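Local coordinates for protein multicopper oxidase (Pseudomonas thermotolerans, PDB 6VOW) that probably couples one-electron oxidation of phenolic and similar substrates to the reduction of dioxygen to water, as a laccase-like multicopper oxidase, at residues A[208-214]-A[290-296]; A[167-171]-A[201-205]. All coordinates share one frame; numbering follows the deposited sequence.

How the contacts relate
Following the chain from the N terminus, strand 165-174 comes first and strand 200-203 returns beside it, so that contact 2 (167-171 with 201-205) closes a long, largely irregular excursion. The chain then runs directly into strand 210-214, which opens contact 1; that contact closes when strand 288-296 arrives at its side after all the other strands of the two sheets. The two closures are therefore in series, neither nested nor crossed. Contact 2 lies at the edge of one sheet and contact 1 at the edge of the sheet facing it, and the two meet directly where L290 packs on T201 and L213 on L167.

Contact 1. Residues A[208-214]-A[290-296]; sequences NPTLELP and LATLKSV
L211 and L213 of 208-214 lean over L293 of 290-296 on the buried side of a parallel strand pair. CD1 of L211 meets CD2 of L293 at 3.9 Å and also reaches the methyl of A291, while CD1 of L213 lies against the other branch of L293, its CD1. Along the seam the backbones are stitched alternately: P209 O receives T292 N at 2.9 Å, and L211 and L213 each bond through both N and O, to T292 and K294 and to K294 and V296 respectively. The opposite face opens to solvent at T210 and E212, although T292 beside them stays buried. There E212 and K294 run side by side, and OE2 of E212 forms a salt bridge with NZ of K294 at 3.3 Å whose hydrogen bond is weak. CG of K294 stands opposite its backbone N (chi1 -177°) and the chain bends further out, which brings the ammonium back beside the carboxylate. The stem of E212 also lies close across V296, its CB 3.3 Å from CG2 of V296. With an alanine at K294 the E212 carboxylate is likely to lose its charged mate, and its tip to turn more freely. Strand 210-214 forms one edge of its sheet; on the far side of 290-296 runs strand 280-285, whose L283 is faced by both L290 and A291, a classic beta bulge in 288-296. The leucine face is covered by strand 165-174 of the other sheet, L167 and L169 both touching L211.

Contact 2. Residues A[167-171]-A[201-205]; sequences LSLSL and TTVNA
The carboxamide of N204 lies against the backbone of 167-171 and uses both of its ends. ND2 donates to S168 O at 2.9 Å, in the carbonyl plane and close to that of the amide. OD1 accepts from S170 N at 2.7 Å, with the donor tilted 33° from its carbonyl plane. With CG beside its own backbone N (chi1 -59°), the side chain runs on beyond strand 200-203, alongside 167-171 toward S168, and two bonds with neighbouring peptide groups, one given and one received, fix the flip of the amide. A third bond, from N204 N to S170 O at 2.7 Å, ties down its backbone. L171 and V203 form an antiparallel non-hydrogen-bonded pair at the edge of a mixed sheet in a cupredoxin-like domain; here strand 200-203 gives way to a turn, and the asparagine side chain continues the bonding that the strand leaves off. On the face that carries L169, L171 and V203, the latter two lie side by side, CD2 of L171 pressed tightly on CG2 of V203 at 3.4 Å. The second branch of V203, CG1, crosses L169 and touches its CG at 3.7 Å. Two waters fill in the polar side: one donates to S170 O and to T202 OG1, which is also hydrogen-bonded to K172 O, and accepts from A205 N; the other donates to N204 OD1 and is hydrogen-bonded to S170 OG at 2.6 Å.

Contact 1. Residues A[208-214]-A[290-296]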
ATOM      1  N   ASN A 208       5.280 -15.358  11.403  1.00 51.16           N
ATOM      2  CA  ASN A 208       4.207 -16.274  11.577  1.00 51.48           C
ATOM      3  C   ASN A 208       3.601 -16.258  12.979  1.00 47.86           C
ATOM      4  O   ASN A 208       3.663 -17.267  13.688  1.00 52.98           O
ATOM      5  CB  ASN A 208       4.662 -17.683  11.174  1.00 59.41           C
ATOM      6  CG  ASN A 208       3.543 -18.674  11.234  1.00 57.97           C
ATOM      7  OD1 ASN A 208       2.420 -18.377  10.837  1.00 65.56           O
ATOM      8  ND2 ASN A 208       3.820 -19.848  11.780  1.00 53.70           N
ATOM      9  N   PRO A 209       3.016 -15.125  13.381  1.00 40.96           N
ATOM     10  CA  PRO A 209       2.454 -15.031  14.727  1.00 41.50           C
ATOM     11  C   PRO A 209       1.089 -15.715  14.824  1.00 44.93           C
ATOM     12  O   PRO A 209       0.450 -16.033  13.819  1.00 53.02           O
ATOM     13  CB  PRO A 209       2.353 -13.541  14.939  1.00 39.82           C
ATOM     14  CG  PRO A 209       1.969 -13.036  13.602  1.00 43.50           C
ATOM     15  CD  PRO A 209       2.775 -13.894  12.632  1.00 46.11           C
ATOM     16  N   THR A 210       0.689 -16.002  16.055  1.00 55.32           N
ATOM     17  CA  THR A 210      -0.624 -16.509  16.372  1.00 53.87           C
ATOM     18  C   THR A 210      -1.356 -15.281  16.878  1.00 52.47           C
ATOM     19  O   THR A 210      -0.931 -14.653  17.842  1.00 52.39           O
ATOM     20  CB  THR A 210      -0.554 -17.653  17.404  1.00 52.32           C
ATOM     21  OG1 THR A 210      -0.071 -17.161  18.660  1.00 63.46           O
ATOM     22  CG2 THR A 210       0.401 -18.717  16.923  1.00 61.31           C
ATOM     23  N   LEU A 211      -2.407 -14.892  16.182  1.00 50.27           N
ATOM     24  CA  LEU A 211      -3.240 -13.766  16.611  1.00 53.02           C
ATOM     25  C   LEU A 211      -4.554 -14.220  17.179  1.00 53.48           C
ATOM     26  O   LEU A 211      -5.315 -14.940  16.518  1.00 54.75           O
ATOM     27  CB  LEU A 211      -3.513 -12.882  15.428  1.00 53.35           C
ATOM     28  CG  LEU A 211      -2.140 -12.582  14.799  1.00 52.03           C
ATOM     29  CD1 LEU A 211      -2.410 -12.233  13.354  1.00 65.41           C
ATOM     30  CD2 LEU A 211      -1.353 -11.492  15.559  1.00 43.91           C
ATOM     31  N   GLU A 212      -4.841 -13.795  18.391  1.00 56.20           N
ATOM     32  CA  GLU A 212      -6.066 -14.183  19.053  1.00 51.96           C
ATOM     33  C   GLU A 212      -7.225 -13.297  18.580  1.00 51.40           C
ATOM     34  O   GLU A 212      -7.081 -12.072  18.421  1.00 54.14           O
ATOM     35  CB  GLU A 212      -5.881 -14.205  20.596  1.00 55.10           C
ATOM     36  CG  GLU A 212      -5.072 -15.439  21.078  1.00 60.80           C
ATOM     37  CD  GLU A 212      -4.871 -15.550  22.605  1.00 75.51           C
ATOM     38  OE1 GLU A 212      -5.625 -14.902  23.368  1.00 78.45           O
ATOM     39  OE2 GLU A 212      -3.965 -16.309  23.060  1.00 75.49           O
ATOM     40  N   LEU A 213      -8.358 -13.943  18.304  1.00 44.96           N
ATOM     41  CA  LEU A 213      -9.595 -13.309  17.891  1.00 51.13           C
ATOM     42  C   LEU A 213     -10.785 -13.958  18.663  1.00 59.66           C
ATOM     43  O   LEU A 213     -10.747 -15.172  18.913  1.00 53.39           O
ATOM     44  CB  LEU A 213      -9.800 -13.523  16.385  1.00 49.61           C
ATOM     45  CG  LEU A 213      -8.835 -12.925  15.404  1.00 46.45           C
ATOM     46  CD1 LEU A 213      -9.168 -13.420  14.042  1.00 44.53           C
ATOM     47  CD2 LEU A 213      -8.945 -11.399  15.430  1.00 63.05           C
ATOM     48  N   PRO A 214     -11.852 -13.172  18.995  1.00 62.34           N
ATOM     49  CA  PRO A 214     -13.013 -13.709  19.735  1.00 56.68           C
ATOM     50  C   PRO A 214     -13.975 -14.585  18.921  1.00 55.09           C
ATOM     51  O   PRO A 214     -14.419 -14.171  17.827  1.00 46.90           O
ATOM     52  CB  PRO A 214     -13.738 -12.457  20.218  1.00 60.34           C
ATOM     53  CG  PRO A 214     -13.330 -11.373  19.316  1.00 63.90           C
ATOM     54  CD  PRO A 214     -11.965 -11.716  18.783  1.00 60.33           C
ATOM     55  N   LEU A 290       1.427 -17.326   7.014  1.00 41.24           N
ATOM     56  CA  LEU A 290       1.803 -15.954   7.351  1.00 40.94           C
ATOM     57  C   LEU A 290       1.489 -15.702   8.828  1.00 41.60           C
ATOM     58  O   LEU A 290       2.221 -15.050   9.553  1.00 39.27           O
ATOM     59  CB  LEU A 290       0.942 -15.048   6.512  1.00 42.25           C
ATOM     60  CG  LEU A 290       1.266 -15.024   5.020  1.00 42.43           C
ATOM     61  CD1 LEU A 290       0.246 -14.186   4.209  1.00 46.05           C
ATOM     62  CD2 LEU A 290       2.690 -14.536   4.917  1.00 45.70           C
ATOM     63  N   ALA A 291       0.392 -16.268   9.263  1.00 44.11           N
ATOM     64  CA  ALA A 291      -0.132 -16.076  10.586  1.00 44.03           C
ATOM     65  C   ALA A 291      -1.170 -17.133  10.794  1.00 40.44           C
ATOM     66  O   ALA A 291      -1.768 -17.637   9.868  1.00 44.99           O
ATOM     67  CB  ALA A 291      -0.796 -14.696  10.738  1.00 56.78           C
ATOM     68  N   THR A 292      -1.391 -17.378  12.058  1.00 39.89           N
ATOM     69  CA  THR A 292      -2.393 -18.199  12.589  1.00 50.55           C
ATOM     70  C   THR A 292      -3.391 -17.352  13.437  1.00 44.06           C
ATOM     71  O   THR A 292      -2.986 -16.655  14.343  1.00 52.72           O
ATOM     72  CB  THR A 292      -1.688 -19.258  13.459  1.00 48.33           C
ATOM     73  OG1 THR A 292      -0.797 -20.007  12.636  1.00 58.45           O
ATOM     74  CG2 THR A 292      -2.629 -20.168  13.948  1.00 50.64           C
ATOM     75  N   LEU A 293      -4.674 -17.540  13.174  1.00 46.01           N
ATOM     76  CA  LEU A 293      -5.769 -16.873  13.850  1.00 49.75           C
ATOM     77  C   LEU A 293      -6.397 -17.895  14.729  1.00 46.94           C
ATOM     78  O   LEU A 293      -7.010 -18.829  14.227  1.00 49.83           O
ATOM     79  CB  LEU A 293      -6.812 -16.414  12.840  1.00 50.49           C
ATOM     80  CG  LEU A 293      -6.297 -15.501  11.756  1.00 51.27           C
ATOM     81  CD1 LEU A 293      -7.517 -15.122  10.964  1.00 60.43           C
ATOM     82  CD2 LEU A 293      -5.597 -14.277  12.283  1.00 56.29           C
ATOM     83  N   LYS A 294      -6.174 -17.742  16.032  1.00 55.80           N
ATOM     84  CA  LYS A 294      -6.700 -18.631  17.043  1.00 51.54           C
ATOM     85  C   LYS A 294      -7.951 -18.008  17.520  1.00 45.29           C
ATOM     86  O   LYS A 294      -7.926 -16.897  18.032  1.00 51.83           O
ATOM     87  CB  LYS A 294      -5.727 -18.795  18.234  1.00 54.96           C
ATOM     88  CG  LYS A 294      -6.189 -19.788  19.299  1.00 55.53           C
ATOM     89  CD  LYS A 294      -5.037 -20.305  20.193  1.00 76.01           C
ATOM     90  CE  LYS A 294      -4.829 -19.468  21.475  1.00 74.29           C
ATOM     91  NZ  LYS A 294      -3.395 -19.349  21.899  1.00 78.78           N
ATOM     92  N   SER A 295      -9.048 -18.734  17.343  1.00 57.58           N
ATOM     93  CA  SER A 295     -10.329 -18.348  17.872  1.00 52.57           C
ATOM     94  C   SER A 295     -10.303 -18.501  19.370  1.00 50.95           C
ATOM     95  O   SER A 295     -10.165 -19.609  19.866  1.00 56.22           O
ATOM     96  CB  SER A 295     -11.385 -19.300  17.344  1.00 47.36           C
ATOM     97  OG  SER A 295     -12.643 -18.918  17.848  1.00 63.27           O
ATOM     98  N   VAL A 296     -10.472 -17.402  20.088  1.00 58.66           N
ATOM     99  CA  VAL A 296     -10.482 -17.407  21.559  1.00 66.77           C
ATOM    100  C   VAL A 296     -11.941 -17.299  22.064  1.00 69.92           C
ATOM    101  O   VAL A 296     -12.802 -16.771  21.356  1.00 73.68           O
ATOM    102  CB  VAL A 296      -9.597 -16.261  22.062  1.00 72.61           C
ATOM    103  CG1 VAL A 296      -9.314 -16.342  23.564  1.00 76.79           C
ATOM    104  CG2 VAL A 296      -8.279 -16.315  21.306  1.00 81.46           C
TER

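Contact 2. Residues A[167-171]-A[201-205]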
ATOM      1  N   LEU A 167      -8.451  -5.902  13.400  1.00 42.58           N
ATOM      2  CA  LEU A 167      -7.091  -6.279  13.651  1.00 42.78           C
ATOM      3  C   LEU A 167      -6.290  -5.821  12.448  1.00 39.90           C
ATOM      4  O   LEU A 167      -6.674  -6.099  11.320  1.00 43.30           O
ATOM      5  CB  LEU A 167      -7.028  -7.789  13.698  1.00 47.36           C
ATOM      6  CG  LEU A 167      -5.717  -8.376  14.124  1.00 53.76           C
ATOM      7  CD1 LEU A 167      -5.370  -7.952  15.557  1.00 52.57           C
ATOM      8  CD2 LEU A 167      -5.862  -9.874  14.031  1.00 56.48           C
ATOM      9  N   SER A 168      -5.200  -5.135  12.708  1.00 37.64           N
ATOM     10  CA  SER A 168      -4.292  -4.701  11.683  1.00 39.43           C
ATOM     11  C   SER A 168      -3.158  -5.708  11.483  1.00 39.49           C
ATOM     12  O   SER A 168      -2.504  -6.113  12.453  1.00 35.74           O
ATOM     13  CB  SER A 168      -3.667  -3.365  12.048  1.00 35.60           C
ATOM     14  OG  SER A 168      -4.653  -2.355  12.056  1.00 37.03           O
ATOM     15  N   LEU A 169      -2.928  -6.096  10.218  1.00 40.11           N
ATOM     16  CA  LEU A 169      -1.865  -7.098   9.788  1.00 39.07           C
ATOM     17  C   LEU A 169      -0.989  -6.476   8.758  1.00 35.62           C
ATOM     18  O   LEU A 169      -1.446  -6.244   7.656  1.00 40.47           O
ATOM     19  CB  LEU A 169      -2.473  -8.378   9.181  1.00 39.72           C
ATOM     20  CG  LEU A 169      -2.649  -9.452  10.245  1.00 47.61           C
ATOM     21  CD1 LEU A 169      -3.290  -8.928  11.504  1.00 52.28           C
ATOM     22  CD2 LEU A 169      -3.491 -10.551   9.689  1.00 56.37           C
ATOM     23  N   SER A 170       0.240  -6.174   9.141  1.00 37.91           N
ATOM     24  CA  SER A 170       1.199  -5.531   8.231  1.00 41.49           C
ATOM     25  C   SER A 170       2.214  -6.577   7.808  1.00 40.30           C
ATOM     26  O   SER A 170       2.969  -7.077   8.625  1.00 36.68           O
ATOM     27  CB  SER A 170       1.902  -4.358   8.927  1.00 48.67           C
ATOM     28  OG  SER A 170       1.017  -3.253   9.129  1.00 43.63           O
ATOM     29  N   LEU A 171       2.159  -6.925   6.531  1.00 34.92           N
ATOM     30  CA  LEU A 171       3.053  -7.910   5.952  1.00 38.43           C
ATOM     31  C   LEU A 171       4.324  -7.285   5.453  1.00 38.98           C
ATOM     32  O   LEU A 171       4.295  -6.309   4.751  1.00 36.78           O
ATOM     33  CB  LEU A 171       2.387  -8.504   4.734  1.00 44.25           C
ATOM     34  CG  LEU A 171       1.129  -9.293   5.120  1.00 49.49           C
ATOM     35  CD1 LEU A 171       0.272  -9.573   3.899  1.00 44.75           C
ATOM     36  CD2 LEU A 171       1.614 -10.574   5.716  1.00 58.55           C
ATOM     37  N   THR A 201       9.401 -13.479   6.040  1.00 40.48           N
ATOM     38  CA  THR A 201       8.058 -12.899   6.026  1.00 40.47           C
ATOM     39  C   THR A 201       7.655 -12.729   7.463  1.00 38.23           C
ATOM     40  O   THR A 201       8.017 -13.517   8.322  1.00 38.79           O
ATOM     41  CB  THR A 201       7.095 -13.765   5.245  1.00 50.34           C
ATOM     42  OG1 THR A 201       7.482 -13.725   3.859  1.00 47.38           O
ATOM     43  CG2 THR A 201       5.729 -13.241   5.318  1.00 57.85           C
ATOM     44  N   THR A 202       7.008 -11.616   7.718  1.00 38.34           N
ATOM     45  CA  THR A 202       6.571 -11.250   9.035  1.00 38.48           C
ATOM     46  C   THR A 202       5.189 -10.602   8.854  1.00 37.75           C
ATOM     47  O   THR A 202       4.835 -10.048   7.814  1.00 38.17           O
ATOM     48  CB  THR A 202       7.478 -10.198   9.686  1.00 40.65           C
ATOM     49  OG1 THR A 202       7.623  -9.107   8.790  1.00 46.13           O
ATOM     50  CG2 THR A 202       8.884 -10.733  10.121  1.00 49.11           C
ATOM     51  N   VAL A 203       4.425 -10.726   9.908  1.00 35.46           N
ATOM     52  CA  VAL A 203       3.172 -10.044  10.088  1.00 41.00           C
ATOM     53  C   VAL A 203       3.388  -9.272  11.327  1.00 39.78           C
ATOM     54  O   VAL A 203       3.641  -9.887  12.384  1.00 39.41           O
ATOM     55  CB  VAL A 203       2.024 -11.036  10.293  1.00 44.11           C
ATOM     56  CG1 VAL A 203       0.855 -10.375  10.990  1.00 43.49           C
ATOM     57  CG2 VAL A 203       1.566 -11.535   8.945  1.00 46.35           C
ATOM     58  N   ASN A 204       3.290  -7.946  11.200  1.00 41.07           N
ATOM     59  CA  ASN A 204       3.542  -7.024  12.344  1.00 41.74           C
ATOM     60  C   ASN A 204       4.888  -7.285  12.987  1.00 43.51           C
ATOM     61  O   ASN A 204       5.011  -7.377  14.202  1.00 41.16           O
ATOM     62  CB  ASN A 204       2.387  -7.157  13.378  1.00 40.34           C
ATOM     63  CG  ASN A 204       1.009  -6.820  12.775  1.00 40.26           C
ATOM     64  OD1 ASN A 204       0.909  -6.146  11.772  1.00 43.01           O
ATOM     65  ND2 ASN A 204      -0.045  -7.291  13.393  1.00 42.43           N
ATOM     66  N   ALA A 205       5.922  -7.469  12.153  1.00 42.14           N
ATOM     67  CA  ALA A 205       7.344  -7.717  12.636  1.00 50.19           C
ATOM     68  C   ALA A 205       7.674  -9.106  13.185  1.00 51.83           C
ATOM     69  O   ALA A 205       8.825  -9.345  13.628  1.00 55.65           O
ATOM     70  CB  ALA A 205       7.738  -6.711  13.692  1.00 50.72           C
TER
HETATM   71  O   HOH W   1       5.705  -7.307   9.330  1.00 38.97           O
HETATM   72  O   HOH W   2      -0.385  -3.667  11.245  1.00 43.28           O